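Local structure of uncharacterized protein VP1736 (Vibrio parahaemolyticus, 3LXQ) at residues A[129-134]-A[307-312]; A[182-185]-A[189-192]; A[92-97]-A[249-254]; A[222-227]-A[279-284]. The protein is of unknown function but belongs to the sulfatase family of the alkaline phosphatase clan, with an alpha/beta fold around a central mixed sheet. All blocks are in the same frame, centred on the assembly; numbering follows the deposited sequence.

Contact 1: residues A[129-134]-A[307-312]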
loop_
_atom_site.group_PDB
_atom_site.type_symbol
_atom_site.label_atom_id
_atom_site.label_comp_id
_atom_site.label_asym_id
_atom_site.label_seq_id
_atom_site.Cartn_x
_atom_site.Cartn_y
_atom_site.Cartn_z
ATOM N N THR A 129 -4.044 2.448 5.096
ATOM C CA THR A 129 -5.484 2.530 5.352
ATOM C C THR A 129 -5.934 1.506 6.398
ATOM O O THR A 129 -7.029 1.628 6.972
ATOM C CB THR A 129 -6.285 2.276 4.075
ATOM O OG1 THR A 129 -5.942 0.985 3.581
ATOM C CG2 THR A 129 -5.990 3.334 2.996
ATOM N N GLY A 130 -5.093 0.500 6.653
ATOM C CA GLY A 130 -5.411 -0.544 7.630
ATOM C C GLY A 130 -4.297 -1.020 8.542
ATOM O O GLY A 130 -3.211 -0.412 8.601
ATOM N N THR A 131 -4.597 -2.104 9.273
ATOM C CA THR A 131 -3.670 -2.739 10.203
ATOM C C THR A 131 -3.308 -4.173 9.826
ATOM O O THR A 131 -2.446 -4.782 10.471
ATOM C CB THR A 131 -4.230 -2.765 11.632
ATOM O OG1 THR A 131 -5.449 -3.530 11.660
ATOM C CG2 THR A 131 -4.473 -1.355 12.119
ATOM N N ARG A 132 -3.941 -4.704 8.781
ATOM C CA ARG A 132 -3.745 -6.102 8.409
ATOM C C ARG A 132 -3.121 -6.227 7.033
ATOM O O ARG A 132 -3.292 -5.362 6.186
ATOM C CB ARG A 132 -5.062 -6.883 8.481
ATOM C CG ARG A 132 -5.662 -6.984 9.911
ATOM C CD ARG A 132 -7.107 -7.416 9.835
ATOM N NE ARG A 132 -7.660 -7.788 11.138
ATOM C CZ ARG A 132 -8.337 -6.968 11.940
ATOM N NH1 ARG A 132 -8.554 -5.695 11.601
ATOM N NH2 ARG A 132 -8.800 -7.423 13.093
ATOM N N SER A 133 -2.369 -7.305 6.848
ATOM C CA SER A 133 -1.670 -7.550 5.604
ATOM C C SER A 133 -2.580 -7.509 4.383
ATOM O O SER A 133 -2.231 -6.853 3.390
ATOM C CB SER A 133 -0.897 -8.869 5.688
ATOM O OG SER A 133 0.127 -8.773 6.675
ATOM N N VAL A 134 -3.739 -8.178 4.434
ATOM C CA VAL A 134 -4.631 -8.178 3.273
ATOM C C VAL A 134 -5.126 -6.774 2.914
ATOM O O VAL A 134 -5.371 -6.510 1.745
ATOM C CB VAL A 134 -5.842 -9.171 3.344
ATOM C CG1 VAL A 134 -5.377 -10.613 3.155
ATOM C CG2 VAL A 134 -6.654 -9.007 4.609
ATOM N N ASP A 307 1.789 -0.946 9.893
ATOM C CA ASP A 307 2.724 -0.946 11.019
ATOM C C ASP A 307 2.511 -2.244 11.793
ATOM O O ASP A 307 1.464 -2.891 11.653
ATOM C CB ASP A 307 2.436 0.258 11.919
ATOM C CG ASP A 307 3.452 0.447 13.043
ATOM O OD1 ASP A 307 4.540 -0.182 13.057
ATOM O OD2 ASP A 307 3.146 1.264 13.932
ATOM N N ALA A 308 3.496 -2.635 12.597
ATOM C CA ALA A 308 3.284 -3.710 13.556
ATOM C C ALA A 308 2.034 -3.377 14.372
ATOM O O ALA A 308 1.895 -2.270 14.893
ATOM C CB ALA A 308 4.488 -3.870 14.460
ATOM N N ARG A 309 1.125 -4.343 14.462
ATOM C CA ARG A 309 -0.139 -4.194 15.179
ATOM C C ARG A 309 0.024 -3.634 16.603
ATOM O O ARG A 309 0.938 -4.000 17.326
ATOM C CB ARG A 309 -0.815 -5.562 15.252
ATOM C CG ARG A 309 -2.339 -5.528 15.317
ATOM C CD ARG A 309 -2.944 -5.985 13.991
ATOM N NE ARG A 309 -4.298 -6.502 14.190
ATOM C CZ ARG A 309 -4.661 -7.776 14.036
ATOM N NH1 ARG A 309 -3.782 -8.704 13.650
ATOM N NH2 ARG A 309 -5.922 -8.119 14.250
ATOM N N VAL A 310 -0.858 -2.719 16.980
ATOM C CA VAL A 310 -1.036 -2.358 18.373
ATOM C C VAL A 310 -2.463 -2.773 18.744
ATOM O O VAL A 310 -3.354 -2.748 17.887
ATOM C CB VAL A 310 -0.747 -0.857 18.642
ATOM C CG1 VAL A 310 -1.831 0.047 18.051
ATOM C CG2 VAL A 310 -0.581 -0.597 20.146
ATOM N N PHE A 311 -2.657 -3.176 20.002
ATOM C CA PHE A 311 -3.927 -3.712 20.492
ATOM C C PHE A 311 -4.516 -2.869 21.617
ATOM O O PHE A 311 -3.783 -2.294 22.429
ATOM C CB PHE A 311 -3.745 -5.157 20.988
ATOM C CG PHE A 311 -3.351 -6.118 19.904
ATOM C CD1 PHE A 311 -4.322 -6.744 19.130
ATOM C CD2 PHE A 311 -2.004 -6.386 19.645
ATOM C CE1 PHE A 311 -3.959 -7.627 18.110
ATOM C CE2 PHE A 311 -1.632 -7.260 18.625
ATOM C CZ PHE A 311 -2.611 -7.882 17.857
ATOM N N GLY A 312 -5.844 -2.804 21.659
ATOM C CA GLY A 312 -6.560 -2.062 22.697
ATOM C C GLY A 312 -6.187 -0.591 22.729
ATOM O O GLY A 312 -6.094 0.015 23.800
HETATM O O HOH W 1 -0.879 0.271 10.262
#

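Contact 2: residues A[182-185]-A[189-192]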
loop_
_atom_site.group_PDB
_atom_site.type_symbol
_atom_site.label_atom_id
_atom_site.label_comp_id
_atom_site.label_asym_id
_atom_site.label_seq_id
_atom_site.Cartn_x
_atom_site.Cartn_y
_atom_site.Cartn_z
ATOM N N GLY A 182 6.307 -17.813 1.338
ATOM C CA GLY A 182 5.542 -18.865 2.000
ATOM C C GLY A 182 4.479 -19.483 1.116
ATOM O O GLY A 182 4.660 -19.594 -0.098
ATOM N N GLU A 183 3.378 -19.903 1.724
ATOM C CA GLU A 183 2.273 -20.506 0.990
ATOM C C GLU A 183 1.282 -19.430 0.560
ATOM O O GLU A 183 0.719 -18.719 1.399
ATOM C CB GLU A 183 1.578 -21.585 1.840
ATOM C CG GLU A 183 0.149 -21.971 1.397
ATOM C CD GLU A 183 0.088 -22.634 0.013
ATOM O OE1 GLU A 183 0.256 -23.877 -0.070
ATOM O OE2 GLU A 183 -0.160 -21.907 -0.983
ATOM N N ALA A 184 1.060 -19.338 -0.751
ATOM C CA ALA A 184 0.247 -18.268 -1.339
ATOM C C ALA A 184 -1.264 -18.356 -1.065
ATOM O O ALA A 184 -1.972 -17.366 -1.220
ATOM C CB ALA A 184 0.524 -18.155 -2.839
ATOM N N ASN A 185 -1.751 -19.530 -0.666
ATOM C CA ASN A 185 -3.157 -19.698 -0.275
ATOM C C ASN A 185 -3.464 -18.986 1.037
ATOM O O ASN A 185 -4.627 -18.733 1.362
ATOM C CB ASN A 185 -3.515 -21.186 -0.124
ATOM C CG ASN A 185 -3.883 -21.863 -1.455
ATOM O OD1 ASN A 185 -3.847 -23.089 -1.561
ATOM N ND2 ASN A 185 -4.250 -21.071 -2.459
HETATM N N MSE A 189 -4.820 -15.119 -0.520
HETATM C CA MSE A 189 -4.152 -14.299 -1.535
HETATM C C MSE A 189 -4.182 -14.929 -2.926
HETATM O O MSE A 189 -4.644 -14.297 -3.879
HETATM C CB MSE A 189 -2.723 -13.970 -1.121
HETATM C CG MSE A 189 -2.651 -13.100 0.117
HETATM SE SE MSE A 189 -0.821 -12.747 0.673
HETATM C CE MSE A 189 -0.177 -14.603 0.799
ATOM N N LYS A 190 -3.725 -16.177 -3.033
ATOM C CA LYS A 190 -3.634 -16.858 -4.327
ATOM C C LYS A 190 -4.951 -16.824 -5.091
ATOM O O LYS A 190 -4.968 -16.576 -6.289
ATOM C CB LYS A 190 -3.186 -18.316 -4.159
ATOM C CG LYS A 190 -2.716 -18.947 -5.459
ATOM C CD LYS A 190 -3.089 -20.394 -5.561
ATOM C CE LYS A 190 -1.851 -21.246 -5.726
ATOM N NZ LYS A 190 -1.102 -21.298 -4.432
ATOM N N THR A 191 -6.044 -17.095 -4.384
ATOM C CA THR A 191 -7.378 -17.123 -4.973
ATOM C C THR A 191 -7.808 -15.734 -5.430
ATOM O O THR A 191 -8.294 -15.562 -6.543
ATOM C CB THR A 191 -8.412 -17.740 -3.990
ATOM O OG1 THR A 191 -8.032 -19.093 -3.702
ATOM C CG2 THR A 191 -9.824 -17.745 -4.580
ATOM N N PHE A 192 -7.611 -14.736 -4.577
ATOM C CA PHE A 192 -7.894 -13.364 -4.976
ATOM C C PHE A 192 -7.024 -12.902 -6.143
ATOM O O PHE A 192 -7.505 -12.185 -7.016
ATOM C CB PHE A 192 -7.723 -12.409 -3.804
ATOM C CG PHE A 192 -8.002 -10.967 -4.148
ATOM C CD1 PHE A 192 -9.309 -10.500 -4.250
ATOM C CD2 PHE A 192 -6.955 -10.068 -4.346
ATOM C CE1 PHE A 192 -9.571 -9.162 -4.534
ATOM C CE2 PHE A 192 -7.218 -8.723 -4.624
ATOM C CZ PHE A 192 -8.528 -8.274 -4.726
#

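Contact 3: residues A[92-97]-A[249-254]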
loop_
_atom_site.group_PDB
_atom_site.type_symbol
_atom_site.label_atom_id
_atom_site.label_comp_id
_atom_site.label_asym_id
_atom_site.label_seq_id
_atom_site.Cartn_x
_atom_site.Cartn_y
_atom_site.Cartn_z
ATOM N N LEU A 92 6.491 -5.047 -1.181
ATOM C CA LEU A 92 5.630 -4.846 -0.015
ATOM C C LEU A 92 6.297 -5.381 1.253
ATOM O O LEU A 92 6.754 -6.531 1.309
ATOM C CB LEU A 92 4.234 -5.453 -0.251
ATOM C CG LEU A 92 3.123 -5.219 0.797
ATOM C CD1 LEU A 92 2.792 -3.766 0.981
ATOM C CD2 LEU A 92 1.853 -5.997 0.453
ATOM N N GLN A 93 6.373 -4.530 2.261
ATOM C CA GLN A 93 7.167 -4.818 3.440
ATOM C C GLN A 93 6.260 -5.178 4.599
ATOM O O GLN A 93 5.575 -4.310 5.164
ATOM C CB GLN A 93 8.057 -3.624 3.794
ATOM C CG GLN A 93 8.921 -3.137 2.652
ATOM C CD GLN A 93 9.954 -4.168 2.230
ATOM O OE1 GLN A 93 10.616 -4.763 3.073
ATOM N NE2 GLN A 93 10.081 -4.397 0.923
ATOM N N GLU A 94 6.240 -6.471 4.933
ATOM C CA GLU A 94 5.468 -6.976 6.061
ATOM C C GLU A 94 5.772 -6.229 7.352
ATOM O O GLU A 94 6.904 -6.245 7.837
ATOM C CB GLU A 94 5.725 -8.474 6.276
ATOM C CG GLU A 94 5.077 -9.050 7.562
ATOM C CD GLU A 94 3.572 -8.885 7.559
ATOM O OE1 GLU A 94 3.010 -8.331 8.528
ATOM O OE2 GLU A 94 2.946 -9.296 6.559
ATOM N N SER A 95 4.734 -5.600 7.906
ATOM C CA SER A 95 4.774 -4.955 9.229
ATOM C C SER A 95 5.843 -3.876 9.416
ATOM O O SER A 95 6.167 -3.519 10.548
ATOM C CB SER A 95 4.866 -6.001 10.342
ATOM O OG SER A 95 3.699 -6.791 10.364
ATOM N N LEU A 96 6.352 -3.324 8.312
ATOM C CA LEU A 96 7.402 -2.312 8.391
ATOM C C LEU A 96 6.837 -0.925 8.741
ATOM O O LEU A 96 6.708 -0.063 7.891
ATOM C CB LEU A 96 8.220 -2.278 7.097
ATOM C CG LEU A 96 9.534 -1.479 7.129
ATOM C CD1 LEU A 96 10.525 -2.113 8.051
ATOM C CD2 LEU A 96 10.142 -1.329 5.728
ATOM N N GLY A 97 6.494 -0.723 10.008
ATOM C CA GLY A 97 6.023 0.574 10.468
ATOM C C GLY A 97 7.145 1.586 10.537
ATOM O O GLY A 97 8.328 1.219 10.599
ATOM N N SER A 249 9.671 -12.700 6.456
ATOM C CA SER A 249 10.539 -12.971 7.621
ATOM C C SER A 249 10.045 -12.336 8.908
ATOM O O SER A 249 10.121 -12.949 9.969
ATOM C CB SER A 249 11.997 -12.554 7.382
ATOM O OG SER A 249 12.631 -13.452 6.504
ATOM N N ASN A 250 9.568 -11.098 8.807
ATOM C CA ASN A 250 9.087 -10.358 9.966
ATOM C C ASN A 250 7.710 -10.827 10.461
ATOM O O ASN A 250 6.702 -10.123 10.309
ATOM C CB ASN A 250 9.103 -8.856 9.662
ATOM C CG ASN A 250 8.798 -8.017 10.872
ATOM O OD1 ASN A 250 8.966 -8.459 12.004
ATOM N ND2 ASN A 250 8.327 -6.801 10.642
ATOM N N HIS A 251 7.689 -12.033 11.036
ATOM C CA HIS A 251 6.533 -12.633 11.702
ATOM C C HIS A 251 7.064 -13.426 12.879
ATOM O O HIS A 251 8.114 -14.073 12.765
ATOM C CB HIS A 251 5.856 -13.682 10.825
ATOM C CG HIS A 251 4.884 -13.147 9.827
ATOM N ND1 HIS A 251 5.210 -12.984 8.497
ATOM C CD2 HIS A 251 3.584 -12.792 9.948
ATOM C CE1 HIS A 251 4.154 -12.524 7.845
ATOM N NE2 HIS A 251 3.156 -12.396 8.703
ATOM N N SER A 252 6.335 -13.406 13.991
ATOM C CA SER A 252 6.640 -14.266 15.135
ATOM C C SER A 252 6.622 -15.708 14.636
ATOM O O SER A 252 5.718 -16.085 13.874
ATOM C CB SER A 252 5.601 -14.076 16.245
ATOM O OG SER A 252 5.818 -14.989 17.309
ATOM N N PRO A 253 7.595 -16.529 15.067
ATOM C CA PRO A 253 8.591 -16.310 16.129
ATOM C C PRO A 253 9.909 -15.631 15.718
ATOM O O PRO A 253 10.827 -15.579 16.530
ATOM C CB PRO A 253 8.872 -17.726 16.610
ATOM C CG PRO A 253 8.755 -18.547 15.354
ATOM C CD PRO A 253 7.717 -17.878 14.482
ATOM N N TYR A 254 9.989 -15.119 14.485
ATOM C CA TYR A 254 11.110 -14.268 14.008
ATOM C C TYR A 254 12.389 -15.041 13.647
ATOM O O TYR A 254 13.501 -14.670 14.046
ATOM C CB TYR A 254 11.411 -13.103 14.972
ATOM C CG TYR A 254 10.189 -12.303 15.356
ATOM C CD1 TYR A 254 9.553 -11.475 14.431
ATOM C CD2 TYR A 254 9.663 -12.378 16.647
ATOM C CE1 TYR A 254 8.429 -10.749 14.778
ATOM C CE2 TYR A 254 8.533 -11.657 17.001
ATOM C CZ TYR A 254 7.923 -10.844 16.057
ATOM O OH TYR A 254 6.804 -10.121 16.397
HETATM O O HOH W 2 0.593 -11.787 7.026
HETATM O O HOH W 3 4.374 -9.454 11.325
#

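Contact 4: residues A[222-227]-A[279-284]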
loop_
_atom_site.group_PDB
_atom_site.type_symbol
_atom_site.label_atom_id
_atom_site.label_comp_id
_atom_site.label_asym_id
_atom_site.label_seq_id
_atom_site.Cartn_x
_atom_site.Cartn_y
_atom_site.Cartn_z
ATOM N N ASP A 222 16.306 -14.870 0.304
ATOM C CA ASP A 222 15.920 -15.862 -0.715
ATOM C C ASP A 222 14.782 -15.351 -1.590
ATOM O O ASP A 222 14.786 -15.546 -2.809
ATOM C CB ASP A 222 15.564 -17.220 -0.091
ATOM C CG ASP A 222 16.737 -17.849 0.654
ATOM O OD1 ASP A 222 17.822 -18.045 0.047
ATOM O OD2 ASP A 222 16.567 -18.128 1.858
ATOM N N LEU A 223 13.811 -14.688 -0.964
ATOM C CA LEU A 223 12.726 -14.027 -1.694
ATOM C C LEU A 223 13.277 -13.044 -2.725
ATOM O O LEU A 223 12.863 -13.041 -3.883
ATOM C CB LEU A 223 11.818 -13.261 -0.731
ATOM C CG LEU A 223 10.674 -12.431 -1.331
ATOM C CD1 LEU A 223 9.548 -13.313 -1.855
ATOM C CD2 LEU A 223 10.150 -11.468 -0.281
ATOM N N TYR A 224 14.222 -12.232 -2.267
ATOM C CA TYR A 224 14.807 -11.171 -3.062
ATOM C C TYR A 224 15.780 -11.678 -4.130
ATOM O O TYR A 224 15.936 -11.033 -5.167
ATOM C CB TYR A 224 15.488 -10.147 -2.150
ATOM C CG TYR A 224 14.560 -9.198 -1.396
ATOM C CD1 TYR A 224 13.452 -8.601 -2.018
ATOM C CD2 TYR A 224 14.828 -8.852 -0.074
ATOM C CE1 TYR A 224 12.626 -7.702 -1.321
ATOM C CE2 TYR A 224 14.015 -7.961 0.627
ATOM C CZ TYR A 224 12.925 -7.392 0.007
ATOM O OH TYR A 224 12.155 -6.518 0.733
ATOM N N ASN A 225 16.441 -12.814 -3.885
ATOM C CA ASN A 225 17.248 -13.464 -4.940
ATOM C C ASN A 225 16.310 -13.974 -6.036
ATOM O O ASN A 225 16.605 -13.861 -7.225
ATOM C CB ASN A 225 18.090 -14.633 -4.406
ATOM C CG ASN A 225 19.129 -14.212 -3.357
ATOM O OD1 ASN A 225 19.399 -14.963 -2.415
ATOM N ND2 ASN A 225 19.726 -13.038 -3.525
ATOM N N LYS A 226 15.168 -14.518 -5.611
ATOM C CA LYS A 226 14.159 -15.061 -6.515
ATOM C C LYS A 226 13.558 -13.968 -7.372
ATOM O O LYS A 226 13.249 -14.186 -8.544
ATOM C CB LYS A 226 13.033 -15.738 -5.723
ATOM C CG LYS A 226 12.060 -16.553 -6.580
ATOM C CD LYS A 226 12.840 -17.618 -7.364
ATOM C CE LYS A 226 11.974 -18.775 -7.839
ATOM N NZ LYS A 226 12.755 -19.641 -8.794
ATOM N N ALA A 227 13.367 -12.801 -6.761
ATOM C CA ALA A 227 12.810 -11.655 -7.451
ATOM C C ALA A 227 13.769 -11.269 -8.568
ATOM O O ALA A 227 13.419 -11.355 -9.753
ATOM C CB ALA A 227 12.598 -10.513 -6.479
ATOM N N ASP A 279 15.760 -5.464 6.341
ATOM C CA ASP A 279 16.519 -4.341 5.779
ATOM C C ASP A 279 17.793 -4.791 5.059
ATOM O O ASP A 279 18.062 -4.351 3.928
ATOM C CB ASP A 279 16.915 -3.330 6.853
ATOM C CG ASP A 279 17.697 -2.158 6.279
ATOM O OD1 ASP A 279 17.057 -1.286 5.644
ATOM O OD2 ASP A 279 18.937 -2.107 6.445
ATOM N N TYR A 280 18.586 -5.636 5.725
ATOM C CA TYR A 280 19.779 -6.200 5.107
ATOM C C TYR A 280 19.383 -6.940 3.838
ATOM O O TYR A 280 20.065 -6.854 2.826
ATOM C CB TYR A 280 20.520 -7.149 6.070
ATOM C CG TYR A 280 21.258 -8.264 5.359
ATOM C CD1 TYR A 280 22.592 -8.110 4.962
ATOM C CD2 TYR A 280 20.613 -9.466 5.057
ATOM C CE1 TYR A 280 23.265 -9.137 4.291
ATOM C CE2 TYR A 280 21.273 -10.489 4.389
ATOM C CZ TYR A 280 22.590 -10.321 4.010
ATOM O OH TYR A 280 23.224 -11.347 3.352
ATOM N N ALA A 281 18.277 -7.673 3.911
ATOM C CA ALA A 281 17.802 -8.473 2.798
ATOM C C ALA A 281 17.385 -7.595 1.620
ATOM O O ALA A 281 17.640 -7.955 0.466
ATOM C CB ALA A 281 16.655 -9.374 3.245
ATOM N N LEU A 282 16.765 -6.443 1.913
ATOM C CA LEU A 282 16.360 -5.481 0.882
ATOM C C LEU A 282 17.576 -4.871 0.196
ATOM O O LEU A 282 17.590 -4.722 -1.032
ATOM C CB LEU A 282 15.465 -4.376 1.465
ATOM C CG LEU A 282 14.964 -3.264 0.535
ATOM C CD1 LEU A 282 14.120 -3.812 -0.611
ATOM C CD2 LEU A 282 14.189 -2.216 1.315
ATOM N N GLY A 283 18.587 -4.538 1.007
ATOM C CA GLY A 283 19.859 -3.972 0.532
ATOM C C GLY A 283 20.545 -4.887 -0.463
ATOM O O GLY A 283 21.072 -4.420 -1.480
ATOM N N THR A 284 20.525 -6.190 -0.175
ATOM C CA THR A 284 21.048 -7.207 -1.096
ATOM C C THR A 284 20.254 -7.276 -2.400
ATOM O O THR A 284 20.828 -7.563 -3.444
ATOM C CB THR A 284 21.143 -8.637 -0.466
ATOM O OG1 THR A 284 19.833 -9.134 -0.170
ATOM C CG2 THR A 284 21.996 -8.638 0.796
#

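Contact 1: residues A[129-134]-A[307-312]
T131 and R309 mark the nearest backbone approach, with CA atoms 6.3 Å apart where two loops of the alkaline phosphatase-like fold pass each other. One loop runs into helix 133-141, with R132 at its N-cap position; the other follows strand 298-304. T131 sends its CB toward the opposing loop, and the R309 chain crosses it at about a right angle, CD lying 3.8 Å from T131 O. R309 leaves the backbone with CG roughly opposite N (chi1 -151°) and bends at chi2, which carries its guanidinium back to the extended R132. There R309 NH2 sits over one face of the R132 guanidinium, 3.5 Å from R132 CZ, while R132 CG lies over a face of the R309 group. The two planes are 55° apart. R132 NH2 and R309 NH2, both donors, are 3.2 Å apart, a closeness of like charge probably eased by the salt bridge from R132 NH1 to D383. F311 CE1 lies 4.0 Å above the R309 guanidinium plane, toward its rim. Water 1 joins the backbones, donating to G130 O at 2.9 Å and accepting from D307 N at 3.0 Å.

Contact 2: residues A[182-185]-A[189-192]
K190 folds its side chain back over A184 and N185, making the first turn of helix 189-195 close on the loop that leads into it. The lysine starts with CG opposite its backbone N (chi1 -164°), then bends at each of its next three torsions. That curl brings the aliphatic chain against the N185 amide, which it crosses obliquely, and N185 ND2 lies 3.4 Å from both K190 CB and K190 CD. A184 CB is 3.9 Å from both K190 NZ and K190 CB. K190 NZ makes a long salt bridge with E183 OE2 (3.6 Å), but its stronger partner is E203. E183 OE2 is itself held by N185 N at 2.9 Å, a nearly straight bond (166°) reaching the carboxylate on its anti side. The backbone link is K190 N to A184 O, 2.8 Å. Selenomethionine M189 brings CB to 3.5 Å from the same A184 O. The whole forms the entry to a beta-alpha-beta crossover from strand 175-180 through helix 189-195 to the parallel strand 200-202: A184 and K190 rest on I201 of the latter, while M189 packs on F178 and Y180 of the former.

Contact 3: residues A[92-97]-A[249-254]
N250 and H251 both meet E94, one at its backbone and the other along its side chain. N250 ND2 donates to E94 O at 3.2 Å and 150°, tilted from the carbonyl plane. E94 CG stands opposite its backbone N (chi1 173°) and the chain bends at chi2, which lays CG 3.6 Å from H251 CE1, ring and carboxylate planes 39° apart. Water 3 donates to S95 OG and N250 O, while water 2 lies in the ring plane at the H251 edge, 3.1 Å from H251 NE2, and bonds weakly to E94 OE2. S95 OG donates a very short 2.5 Å bond to E94 OE1, and S133 OG bonds E94 OE2. H251 N bonds to S249 O, closing an inverse gamma turn centred on N250, and H251 ND1 is held by S248 O as its ring stacks on W216. T247 and D305 fix the backbone nitrogens of E94 and S95 respectively. The contact sits at the C-terminal end of strand 87-93, the edge of the sheet where active sites of alkaline phosphatase-like folds usually lie; the strand runs parallel between strands 241-246 and 298-304, with V275 of helix 271-289 packed against L96 and N250.

Contact 4: residues A[222-227]-A[279-284]
Y224 places CG beside its backbone N, pointing away from the carbonyl carbon (chi1 -75°), a setting that carries the ring from helix 220-234 to A281 and L282 of helix 271-289. L282 answers with CG opposite its own backbone N (chi1 179°), which lets CD1 reach the phenol end of the ring. The result is a helix-to-helix packing on one flank of the alpha/beta fold, with a single tyrosine doing most of the bridging and no hydrogen bond across the two segments. Along one side the ring meets the backbone of helix 271-289: Y224 CD2 lies 3.0 Å from A281 O, and Y224 CE2 lies 3.4 Å from L282 N, both approached obliquely. A281 CB comes in the ring plane at its edge, 3.8 Å from Y224 CD2. At the far end L282 CD1 is 3.6 Å from Y224 OH and 3.8 Å from Y224 CZ. Y224 OH is hydrogen-bonded to Q93 NE2 of the central sheet. The nearest CA atoms, of Y224 and L282, are 7.1 Å apart. A281 O, crowded by the ring, is also gripped from within its own helix by T284 OG1, which donates to it at 2.6 Å.

Contacts 3 and 4 are buried, whereas contacts 1 and 2 are only partly so and place charged side chains toward the surface. Contact 3 touches two of the others: a glutamate-serine bond links it to contact 1, and the tyrosine-glutamine bond joins it to contact 4. Helix 271-289 serves both contact 3 and contact 4. Contact 2 touches none of the others, its nearest atoms about 5 Å from contact 1, and is the one local contact, closing a loop entry rather than joining distant parts of the chain. Chemistry follows place: arginines and water in contact 1, lysine and carboxylates in contact 2, carboxylate, amide, imidazole and waters in contact 3, a tyrosine ring against helix backbone and apolar side chains in contact 4.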